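Long-range contacts in protein Bug27 (Bordetella pertussis, PDB 2QPQ), which is a periplasmic solute-binding protein of the Bug family, probably capturing a small ligand between the two domains of its Venus-flytrap fold for uptake by the cell: residues 24-35 with 253-263; 77-85 with 290-301. All blocks are in the same frame, centred on the assembly; numbering follows the deposited sequence.

Interaction 1. Residues 24-35 with 253-263; sequences MLARLIGNYLTE and VMQRDDVQKKL
The Arg256 side chain lies over one face of the Tyr32 ring where helix 24-35 of this alpha/beta Venus-flytrap protein packs against the turn joining helix 240-254 to helix 257-266. The axes of 24-35 and 257-263 run nearly antiparallel (171°) and 12.1 Å apart, leaving side chains to bridge them. Ring and guanidinium planes are 24° apart, with Arg256 CZ 3.3 Å from Tyr32 CE1, and Arg256 CD adds a CH-pi contact to the same ring. Asn31 OD1 sits over the opposite face. Asp258 holds the guanidinium from the side: Arg256 NE meets Asp258 OD1, the acceptor using its syn lone pair, while Arg256 NH2 reaches Asp258 OD2 in the same salt bridge. The bend at chi3 of Arg256 (61°) turns its end back to this carboxylate.

Apolar contacts fill the rest. Both Val253 methyls press on Tyr32 CB, and Val259 CG2 lies 3.7 Å from Tyr32 CE2. Leu25, Ile29 and Met254 also face strand 93-109, so the helices pack against the sheet. Lys262 runs past Leu28 and Met24 in the opposite direction, its CE 3.7 Å from Met24 SD. Closest of the leucine contacts, Leu28 CD2 touches Leu263 CD1 at a tight 3.5 Å.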
loop_
_atom_site.group_PDB
_atom_site.type_symbol
_atom_site.label_atom_id
_atom_site.label_comp_id
_atom_site.label_asym_id
_atom_site.label_seq_id
_atom_site.Cartn_x
_atom_site.Cartn_y
_atom_site.Cartn_z
ATOM N N MET A 24 1.481 -11.358 1.770
ATOM C CA MET A 24 0.662 -12.106 2.753
ATOM C C MET A 24 -0.741 -12.372 2.147
ATOM O O MET A 24 -1.264 -13.493 2.192
ATOM C CB MET A 24 0.530 -11.275 4.033
ATOM C CG MET A 24 -0.389 -11.902 5.104
ATOM S SD MET A 24 -2.154 -11.548 4.934
ATOM C CE MET A 24 -2.271 -9.864 5.548
ATOM N N LEU A 25 -1.354 -11.321 1.613
ATOM C CA LEU A 25 -2.662 -11.448 0.992
ATOM C C LEU A 25 -2.656 -12.353 -0.247
ATOM O O LEU A 25 -3.557 -13.176 -0.419
ATOM C CB LEU A 25 -3.209 -10.073 0.657
ATOM C CG LEU A 25 -3.534 -9.135 1.811
ATOM C CD1 LEU A 25 -3.667 -7.687 1.286
ATOM C CD2 LEU A 25 -4.833 -9.612 2.546
ATOM N N ALA A 26 -1.667 -12.186 -1.123
ATOM C CA ALA A 26 -1.541 -13.088 -2.269
ATOM C C ALA A 26 -1.452 -14.561 -1.827
ATOM O O ALA A 26 -2.160 -15.416 -2.358
ATOM C CB ALA A 26 -0.332 -12.682 -3.188
ATOM N N ARG A 27 -0.631 -14.847 -0.823
ATOM C CA ARG A 27 -0.463 -16.224 -0.341
ATOM C C ARG A 27 -1.721 -16.740 0.379
ATOM O O ARG A 27 -2.054 -17.941 0.251
ATOM C CB ARG A 27 0.807 -16.336 0.545
ATOM C CG ARG A 27 2.044 -16.126 -0.291
ATOM C CD ARG A 27 3.333 -16.242 0.464
ATOM N NE ARG A 27 4.454 -16.006 -0.464
ATOM C CZ ARG A 27 4.985 -16.922 -1.264
ATOM N NH1 ARG A 27 4.512 -18.180 -1.253
ATOM N NH2 ARG A 27 6.001 -16.588 -2.059
ATOM N N LEU A 28 -2.430 -15.836 1.075
ATOM C CA LEU A 28 -3.696 -16.182 1.744
ATOM C C LEU A 28 -4.747 -16.554 0.673
ATOM O O LEU A 28 -5.393 -17.624 0.756
ATOM C CB LEU A 28 -4.163 -15.047 2.672
ATOM C CG LEU A 28 -5.442 -15.080 3.544
ATOM C CD1 LEU A 28 -5.341 -16.151 4.609
ATOM C CD2 LEU A 28 -5.670 -13.750 4.217
ATOM N N ILE A 29 -4.909 -15.681 -0.320
ATOM C CA ILE A 29 -5.778 -15.956 -1.475
ATOM C C ILE A 29 -5.397 -17.259 -2.176
ATOM O O ILE A 29 -6.257 -18.120 -2.416
ATOM C CB ILE A 29 -5.810 -14.755 -2.504
ATOM C CG1 ILE A 29 -6.497 -13.535 -1.907
ATOM C CG2 ILE A 29 -6.554 -15.124 -3.821
ATOM C CD1 ILE A 29 -6.086 -12.212 -2.625
ATOM N N GLY A 30 -4.111 -17.423 -2.469
ATOM C CA GLY A 30 -3.620 -18.555 -3.242
ATOM C C GLY A 30 -3.936 -19.899 -2.599
ATOM O O GLY A 30 -4.311 -20.849 -3.294
ATOM N N ASN A 31 -3.765 -19.938 -1.274
ATOM C CA ASN A 31 -4.125 -21.037 -0.380
ATOM C C ASN A 31 -5.574 -21.506 -0.494
ATOM O O ASN A 31 -5.823 -22.686 -0.642
ATOM C CB ASN A 31 -3.797 -20.664 1.087
ATOM C CG ASN A 31 -4.147 -21.797 2.098
ATOM O OD1 ASN A 31 -5.062 -21.659 2.944
ATOM N ND2 ASN A 31 -3.409 -22.918 2.010
ATOM N N TYR A 32 -6.519 -20.591 -0.368
ATOM C CA TYR A 32 -7.939 -20.923 -0.443
ATOM C C TYR A 32 -8.473 -21.085 -1.869
ATOM O O TYR A 32 -9.454 -21.788 -2.085
ATOM C CB TYR A 32 -8.764 -19.895 0.307
ATOM C CG TYR A 32 -8.494 -19.898 1.785
ATOM C CD1 TYR A 32 -8.940 -20.937 2.587
ATOM C CD2 TYR A 32 -7.788 -18.854 2.383
ATOM C CE1 TYR A 32 -8.684 -20.960 3.953
ATOM C CE2 TYR A 32 -7.535 -18.857 3.751
ATOM C CZ TYR A 32 -7.994 -19.918 4.532
ATOM O OH TYR A 32 -7.734 -19.925 5.886
ATOM N N LEU A 33 -7.829 -20.420 -2.822
ATOM C CA LEU A 33 -8.162 -20.527 -4.234
ATOM C C LEU A 33 -7.756 -21.907 -4.743
ATOM O O LEU A 33 -8.486 -22.499 -5.524
ATOM C CB LEU A 33 -7.434 -19.441 -5.026
ATOM C CG LEU A 33 -8.164 -18.589 -6.058
ATOM C CD1 LEU A 33 -9.506 -18.053 -5.565
ATOM C CD2 LEU A 33 -7.248 -17.439 -6.534
ATOM N N THR A 34 -6.591 -22.404 -4.303
ATOM C CA THR A 34 -6.137 -23.771 -4.620
ATOM C C THR A 34 -7.185 -24.802 -4.164
ATOM O O THR A 34 -7.563 -25.705 -4.917
ATOM C CB THR A 34 -4.752 -24.077 -3.993
ATOM O OG1 THR A 34 -3.740 -23.294 -4.643
ATOM C CG2 THR A 34 -4.391 -25.567 -4.115
ATOM N N GLU A 35 -7.635 -24.637 -2.921
ATOM C CA GLU A 35 -8.713 -25.442 -2.347
ATOM C C GLU A 35 -9.965 -25.419 -3.228
ATOM O O GLU A 35 -10.348 -26.452 -3.786
ATOM C CB GLU A 35 -9.039 -24.951 -0.934
ATOM C CG GLU A 35 -7.919 -25.145 0.079
ATOM C CD GLU A 35 -8.357 -24.832 1.508
ATOM O OE1 GLU A 35 -9.592 -24.690 1.736
ATOM O OE2 GLU A 35 -7.464 -24.731 2.401
ATOM N N VAL A 253 -13.321 -16.265 -1.209
ATOM C CA VAL A 253 -12.219 -16.370 -0.245
ATOM C C VAL A 253 -12.239 -15.248 0.783
ATOM O O VAL A 253 -12.127 -15.505 1.981
ATOM C CB VAL A 253 -10.821 -16.404 -0.926
ATOM C CG1 VAL A 253 -9.716 -16.375 0.137
ATOM C CG2 VAL A 253 -10.678 -17.636 -1.773
ATOM N N MET A 254 -12.371 -14.007 0.327
ATOM C CA MET A 254 -12.337 -12.872 1.231
ATOM C C MET A 254 -13.515 -12.887 2.224
ATOM O O MET A 254 -13.378 -12.431 3.377
ATOM C CB MET A 254 -12.249 -11.547 0.471
ATOM C CG MET A 254 -10.981 -11.430 -0.391
ATOM S SD MET A 254 -9.475 -11.521 0.598
ATOM C CE MET A 254 -8.804 -13.077 0.204
ATOM N N GLN A 255 -14.635 -13.461 1.787
ATOM C CA GLN A 255 -15.838 -13.585 2.622
ATOM C C GLN A 255 -15.723 -14.603 3.770
ATOM O O GLN A 255 -16.574 -14.628 4.657
ATOM C CB GLN A 255 -17.027 -13.931 1.730
ATOM C CG GLN A 255 -17.503 -12.748 0.896
ATOM C CD GLN A 255 -18.404 -13.175 -0.248
ATOM O OE1 GLN A 255 -18.908 -14.322 -0.275
ATOM N NE2 GLN A 255 -18.619 -12.267 -1.207
ATOM N N ARG A 256 -14.714 -15.463 3.741
ATOM C CA ARG A 256 -14.522 -16.454 4.798
ATOM C C ARG A 256 -14.415 -15.765 6.170
ATOM O O ARG A 256 -13.748 -14.735 6.278
ATOM C CB ARG A 256 -13.267 -17.277 4.521
ATOM C CG ARG A 256 -13.317 -18.126 3.277
ATOM C CD ARG A 256 -12.010 -18.832 3.125
ATOM N NE ARG A 256 -11.760 -19.710 4.267
ATOM C CZ ARG A 256 -11.929 -21.036 4.266
ATOM N NH1 ARG A 256 -12.334 -21.661 3.170
ATOM N NH2 ARG A 256 -11.660 -21.748 5.358
ATOM N N ASP A 257 -15.095 -16.299 7.204
ATOM C CA ASP A 257 -14.960 -15.768 8.580
ATOM C C ASP A 257 -13.497 -15.763 9.014
ATOM O O ASP A 257 -13.006 -14.792 9.604
ATOM C CB ASP A 257 -15.699 -16.652 9.610
ATOM C CG ASP A 257 -17.188 -16.588 9.505
ATOM O OD1 ASP A 257 -17.757 -15.587 9.004
ATOM O OD2 ASP A 257 -17.807 -17.568 10.001
ATOM N N ASP A 258 -12.792 -16.861 8.753
ATOM C CA ASP A 258 -11.453 -16.953 9.257
ATOM C C ASP A 258 -10.525 -15.885 8.601
ATOM O O ASP A 258 -9.703 -15.261 9.265
ATOM C CB ASP A 258 -10.912 -18.384 9.203
ATOM C CG ASP A 258 -10.816 -18.938 7.813
ATOM O OD1 ASP A 258 -11.322 -18.318 6.854
ATOM O OD2 ASP A 258 -10.218 -20.028 7.674
ATOM N N VAL A 259 -10.739 -15.655 7.311
ATOM C CA VAL A 259 -9.997 -14.635 6.569
ATOM C C VAL A 259 -10.290 -13.251 7.083
ATOM O O VAL A 259 -9.350 -12.460 7.269
ATOM C CB VAL A 259 -10.312 -14.724 5.058
ATOM C CG1 VAL A 259 -9.783 -13.498 4.318
ATOM C CG2 VAL A 259 -9.713 -16.004 4.508
ATOM N N GLN A 260 -11.567 -12.942 7.306
ATOM C CA GLN A 260 -11.976 -11.595 7.776
ATOM C C GLN A 260 -11.353 -11.271 9.138
ATOM O O GLN A 260 -10.880 -10.156 9.380
ATOM C CB GLN A 260 -13.508 -11.469 7.896
ATOM C CG GLN A 260 -14.266 -11.358 6.539
ATOM C CD GLN A 260 -13.949 -10.067 5.813
ATOM O OE1 GLN A 260 -14.019 -8.981 6.387
ATOM N NE2 GLN A 260 -13.588 -10.178 4.528
ATOM N N LYS A 261 -11.366 -12.261 10.025
ATOM C CA LYS A 261 -10.859 -12.078 11.403
ATOM C C LYS A 261 -9.360 -11.801 11.379
ATOM O O LYS A 261 -8.904 -10.850 11.993
ATOM C CB LYS A 261 -11.164 -13.323 12.266
ATOM C CG LYS A 261 -10.414 -13.358 13.589
ATOM C CD LYS A 261 -10.604 -14.662 14.348
ATOM C CE LYS A 261 -9.828 -14.610 15.679
ATOM N NZ LYS A 261 -10.232 -13.406 16.483
ATOM N N LYS A 262 -8.625 -12.647 10.661
ATOM C CA LYS A 262 -7.194 -12.528 10.490
ATOM C C LYS A 262 -6.817 -11.135 10.041
ATOM O O LYS A 262 -5.921 -10.534 10.610
ATOM C CB LYS A 262 -6.667 -13.532 9.467
ATOM C CG LYS A 262 -5.153 -13.546 9.387
ATOM C CD LYS A 262 -4.652 -14.206 8.128
ATOM C CE LYS A 262 -3.254 -13.705 7.770
ATOM N NZ LYS A 262 -2.175 -14.722 7.917
ATOM N N LEU A 263 -7.469 -10.647 8.986
ATOM C CA LEU A 263 -7.160 -9.320 8.465
ATOM C C LEU A 263 -7.506 -8.215 9.441
ATOM O O LEU A 263 -6.721 -7.298 9.643
ATOM C CB LEU A 263 -7.885 -9.089 7.138
ATOM C CG LEU A 263 -7.168 -9.506 5.842
ATOM C CD1 LEU A 263 -6.435 -10.808 5.911
ATOM C CD2 LEU A 263 -8.122 -9.530 4.669
#

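Interaction 2. Residues 77-85 with 290-301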
loop_
_atom_site.group_PDB
_atom_site.type_symbol
_atom_site.label_atom_id
_atom_site.label_comp_id
_atom_site.label_asym_id
_atom_site.label_seq_id
_atom_site.Cartn_x
_atom_site.Cartn_y
_atom_site.Cartn_z
ATOM N N VAL A 77 1.797 4.554 -7.972
ATOM C CA VAL A 77 2.866 5.540 -7.771
ATOM C C VAL A 77 3.925 5.457 -8.863
ATOM O O VAL A 77 4.501 6.475 -9.293
ATOM C CB VAL A 77 3.574 5.369 -6.391
ATOM C CG1 VAL A 77 4.706 6.407 -6.218
ATOM C CG2 VAL A 77 2.568 5.505 -5.244
ATOM N N ASN A 78 4.174 4.244 -9.323
ATOM C CA ASN A 78 5.281 4.004 -10.241
ATOM C C ASN A 78 5.306 4.795 -11.548
ATOM O O ASN A 78 6.398 5.203 -11.974
ATOM C CB ASN A 78 5.438 2.498 -10.507
ATOM C CG ASN A 78 6.016 1.736 -9.321
ATOM O OD1 ASN A 78 6.030 0.513 -9.319
ATOM N ND2 ASN A 78 6.493 2.441 -8.334
ATOM N N PRO A 79 4.140 4.994 -12.214
ATOM C CA PRO A 79 4.199 5.728 -13.463
ATOM C C PRO A 79 4.773 7.145 -13.300
ATOM O O PRO A 79 5.445 7.595 -14.206
ATOM C CB PRO A 79 2.728 5.723 -13.950
ATOM C CG PRO A 79 2.158 4.453 -13.286
ATOM C CD PRO A 79 2.762 4.536 -11.939
ATOM N N GLY A 80 4.543 7.802 -12.154
ATOM C CA GLY A 80 5.034 9.162 -11.943
ATOM C C GLY A 80 6.506 9.235 -11.559
ATOM O O GLY A 80 7.134 10.269 -11.769
ATOM N N VAL A 81 7.081 8.144 -11.055
ATOM C CA VAL A 81 8.429 8.163 -10.466
ATOM C C VAL A 81 9.476 7.360 -11.236
ATOM O O VAL A 81 10.673 7.406 -10.892
ATOM C CB VAL A 81 8.439 7.702 -8.969
ATOM C CG1 VAL A 81 7.563 8.647 -8.098
ATOM C CG2 VAL A 81 8.009 6.218 -8.817
ATOM N N PHE A 82 9.035 6.603 -12.243
ATOM C CA PHE A 82 9.955 5.956 -13.145
ATOM C C PHE A 82 10.010 6.713 -14.449
ATOM O O PHE A 82 8.974 7.063 -14.982
ATOM C CB PHE A 82 9.616 4.472 -13.344
ATOM C CG PHE A 82 9.992 3.635 -12.164
ATOM C CD1 PHE A 82 9.131 3.543 -11.066
ATOM C CD2 PHE A 82 11.214 2.971 -12.143
ATOM C CE1 PHE A 82 9.493 2.792 -9.959
ATOM C CE2 PHE A 82 11.600 2.220 -11.062
ATOM C CZ PHE A 82 10.734 2.121 -9.946
ATOM N N ARG A 83 11.228 6.973 -14.924
ATOM C CA ARG A 83 11.460 7.784 -16.142
ATOM C C ARG A 83 10.912 7.096 -17.389
ATOM O O ARG A 83 10.266 7.741 -18.228
ATOM C CB ARG A 83 12.956 8.129 -16.305
ATOM C CG ARG A 83 13.517 8.984 -15.134
ATOM C CD ARG A 83 15.043 9.317 -15.241
ATOM N NE ARG A 83 15.514 9.980 -14.013
ATOM C CZ ARG A 83 15.374 11.282 -13.770
ATOM N NH1 ARG A 83 14.789 12.060 -14.670
ATOM N NH2 ARG A 83 15.800 11.803 -12.627
ATOM N N ASN A 84 11.112 5.781 -17.482
ATOM C CA ASN A 84 10.740 5.026 -18.685
ATOM C C ASN A 84 10.066 3.699 -18.346
ATOM O O ASN A 84 10.656 2.624 -18.526
ATOM C CB ASN A 84 11.962 4.737 -19.561
ATOM C CG ASN A 84 12.714 5.990 -19.982
ATOM O OD1 ASN A 84 13.809 6.277 -19.462
ATOM N ND2 ASN A 84 12.154 6.729 -20.940
ATOM N N LEU A 85 8.840 3.765 -17.844
ATOM C CA LEU A 85 8.087 2.540 -17.521
ATOM C C LEU A 85 7.913 1.701 -18.764
ATOM O O LEU A 85 7.461 2.202 -19.769
ATOM C CB LEU A 85 6.716 2.937 -16.980
ATOM C CG LEU A 85 6.014 2.125 -15.909
ATOM C CD1 LEU A 85 6.859 2.063 -14.694
ATOM C CD2 LEU A 85 4.668 2.767 -15.642
ATOM N N SER A 290 0.755 10.932 -9.665
ATOM C CA SER A 290 1.651 11.542 -10.665
ATOM C C SER A 290 1.729 13.041 -10.448
ATOM O O SER A 290 2.804 13.648 -10.598
ATOM C CB SER A 290 1.181 11.219 -12.085
ATOM O OG SER A 290 1.765 9.975 -12.441
ATOM N N ALA A 291 0.589 13.619 -10.094
ATOM C CA ALA A 291 0.514 15.055 -9.802
ATOM C C ALA A 291 1.387 15.443 -8.584
ATOM O O ALA A 291 2.165 16.422 -8.618
ATOM C CB ALA A 291 -0.933 15.453 -9.579
ATOM N N LEU A 292 1.253 14.676 -7.511
ATOM C CA LEU A 292 2.053 14.856 -6.310
ATOM C C LEU A 292 3.546 14.702 -6.566
ATOM O O LEU A 292 4.327 15.545 -6.145
ATOM C CB LEU A 292 1.616 13.859 -5.219
ATOM C CG LEU A 292 2.404 13.903 -3.892
ATOM C CD1 LEU A 292 2.311 15.292 -3.219
ATOM C CD2 LEU A 292 1.904 12.781 -2.981
ATOM N N THR A 293 3.958 13.618 -7.214
ATOM C CA THR A 293 5.391 13.388 -7.432
ATOM C C THR A 293 5.987 14.362 -8.486
ATOM O O THR A 293 7.192 14.643 -8.468
ATOM C CB THR A 293 5.710 11.918 -7.783
ATOM O OG1 THR A 293 5.021 11.543 -8.980
ATOM C CG2 THR A 293 5.302 11.004 -6.668
ATOM N N LYS A 294 5.143 14.875 -9.375
ATOM C CA LYS A 294 5.544 15.999 -10.242
ATOM C C LYS A 294 5.800 17.280 -9.412
ATOM O O LYS A 294 6.859 17.888 -9.565
ATOM C CB LYS A 294 4.551 16.229 -11.384
ATOM C CG LYS A 294 5.118 16.939 -12.622
ATOM C CD LYS A 294 4.002 17.176 -13.654
ATOM C CE LYS A 294 4.042 18.563 -14.278
ATOM N NZ LYS A 294 3.139 18.564 -15.510
ATOM N N GLN A 295 4.889 17.645 -8.511
ATOM C CA GLN A 295 5.098 18.794 -7.592
ATOM C C GLN A 295 6.447 18.731 -6.867
ATOM O O GLN A 295 7.213 19.706 -6.858
ATOM C CB GLN A 295 4.043 18.848 -6.498
ATOM C CG GLN A 295 2.631 19.165 -6.903
ATOM C CD GLN A 295 1.680 19.148 -5.693
ATOM O OE1 GLN A 295 1.775 20.009 -4.808
ATOM N NE2 GLN A 295 0.772 18.165 -5.650
ATOM N N ILE A 296 6.721 17.588 -6.238
ATOM C CA ILE A 296 7.904 17.441 -5.393
ATOM C C ILE A 296 9.151 17.031 -6.199
ATOM O O ILE A 296 10.240 16.947 -5.654
ATOM C CB ILE A 296 7.662 16.412 -4.207
ATOM C CG1 ILE A 296 7.492 14.999 -4.747
ATOM C CG2 ILE A 296 6.454 16.812 -3.346
ATOM C CD1 ILE A 296 7.473 13.931 -3.671
ATOM N N GLY A 297 8.984 16.733 -7.482
ATOM C CA GLY A 297 10.115 16.393 -8.338
ATOM C C GLY A 297 10.787 15.057 -8.098
ATOM O O GLY A 297 12.004 14.924 -8.262
ATOM N N LEU A 298 9.992 14.053 -7.725
ATOM C CA LEU A 298 10.536 12.746 -7.343
ATOM C C LEU A 298 10.643 11.816 -8.540
ATOM O O LEU A 298 9.648 11.570 -9.213
ATOM C CB LEU A 298 9.665 12.094 -6.247
ATOM C CG LEU A 298 10.032 10.662 -5.836
ATOM C CD1 LEU A 298 11.353 10.560 -5.092
ATOM C CD2 LEU A 298 8.912 10.097 -4.993
ATOM N N LYS A 299 11.848 11.304 -8.789
ATOM C CA LYS A 299 12.047 10.166 -9.656
ATOM C C LYS A 299 12.879 9.150 -8.882
ATOM O O LYS A 299 13.822 9.492 -8.167
ATOM C CB LYS A 299 12.770 10.504 -10.980
ATOM C CG LYS A 299 12.060 11.457 -11.932
ATOM C CD LYS A 299 10.819 10.842 -12.580
ATOM C CE LYS A 299 10.192 11.831 -13.549
ATOM N NZ LYS A 299 8.740 11.560 -13.725
ATOM N N VAL A 300 12.522 7.898 -9.026
ATOM C CA VAL A 300 13.198 6.826 -8.310
ATOM C C VAL A 300 14.268 6.185 -9.200
ATOM O O VAL A 300 15.136 5.491 -8.712
ATOM C CB VAL A 300 12.167 5.832 -7.705
ATOM C CG1 VAL A 300 12.848 4.635 -7.119
ATOM C CG2 VAL A 300 11.373 6.524 -6.612
ATOM N N ASP A 301 14.229 6.439 -10.503
ATOM C CA ASP A 301 15.340 5.983 -11.375
ATOM C C ASP A 301 15.839 7.139 -12.263
ATOM O O ASP A 301 15.588 8.316 -11.965
ATOM C CB ASP A 301 14.902 4.790 -12.248
ATOM C CG ASP A 301 13.971 5.209 -13.336
ATOM O OD1 ASP A 301 13.459 6.341 -13.236
ATOM O OD2 ASP A 301 13.754 4.442 -14.304
ATOM O OXT ASP A 301 16.490 6.931 -13.303
HETATM O O HOH W 1 3.625 9.014 -8.874
HETATM O O HOH W 2 7.488 9.585 -14.812
HETATM O O HOH W 3 1.969 7.825 -10.660
HETATM O O HOH W 4 5.465 12.568 -11.544
HETATM O O HOH W 5 8.283 13.216 -10.953
#
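Val81 O takes a nearly straight hydrogen bond from Val300 N (2.7 Å, 170°), tying the chain at Val81 to the C-terminal tail. That tail turns back after a Schellman motif at Gly297, which closes helix 275-296. Gly80 O receives Lys299 NZ at 2.8 Å, the ammonium standing above the carbonyl plane; the bend at chi2 of Lys299 (-70°) carries the chain over there. The same NZ donates to water 2, which lies within hydrogen-bonding distance of Pro79 O and Phe82 O.

Water also fills the gap between the helices, whose segment axes pass 8.4 Å apart. Water 1 donates to Val77 O and pairs with Thr293 OG1, a hydroxyl also bonded to Phe289 O. Water 4 pairs with Thr293 OG1 too and lies within hydrogen-bonding distance of Gly80 O and Ser290 O. Water 3 links Ser290 OG to Gly80 N, weakly at the latter. Gly80 lets the helices close in, its CA 3.4 Å from Ser290 OG. Beside the waters, Val81 CG1 packs on Thr293 CG2 and Leu298 CD2.

The last residue is held by both its carboxylates. Asp301 OD1 accepts Arg83 N through its syn lone pair (2.9 Å), and the terminal carboxylate forms a salt bridge with Arg83. Lys299 CG covers one guanidinium face, while Arg83 NE donates to the terminal Asp301 O at 2.6 Å.

How the interactions relate
Interactions 1 and 2 lie on opposite sides of the chain's centre, their own centres 33 Å apart and their nearest atoms about 16 Å apart, so neither touches the other. Their segments alternate along the chain: 24-35, 77-85, 253-263, then 290-301. Each contact joins segments more than 200 residues apart. Interaction 1 is the more buried and largely apolar, with helices gathered beside strands 93-109 and 227-235; interaction 2 is a surface contact in which waters and the chain terminus supply much of the bonding. Only interaction 2 includes a chain end, the C-terminal carboxylate of Asp301; no ligand lies in either contact.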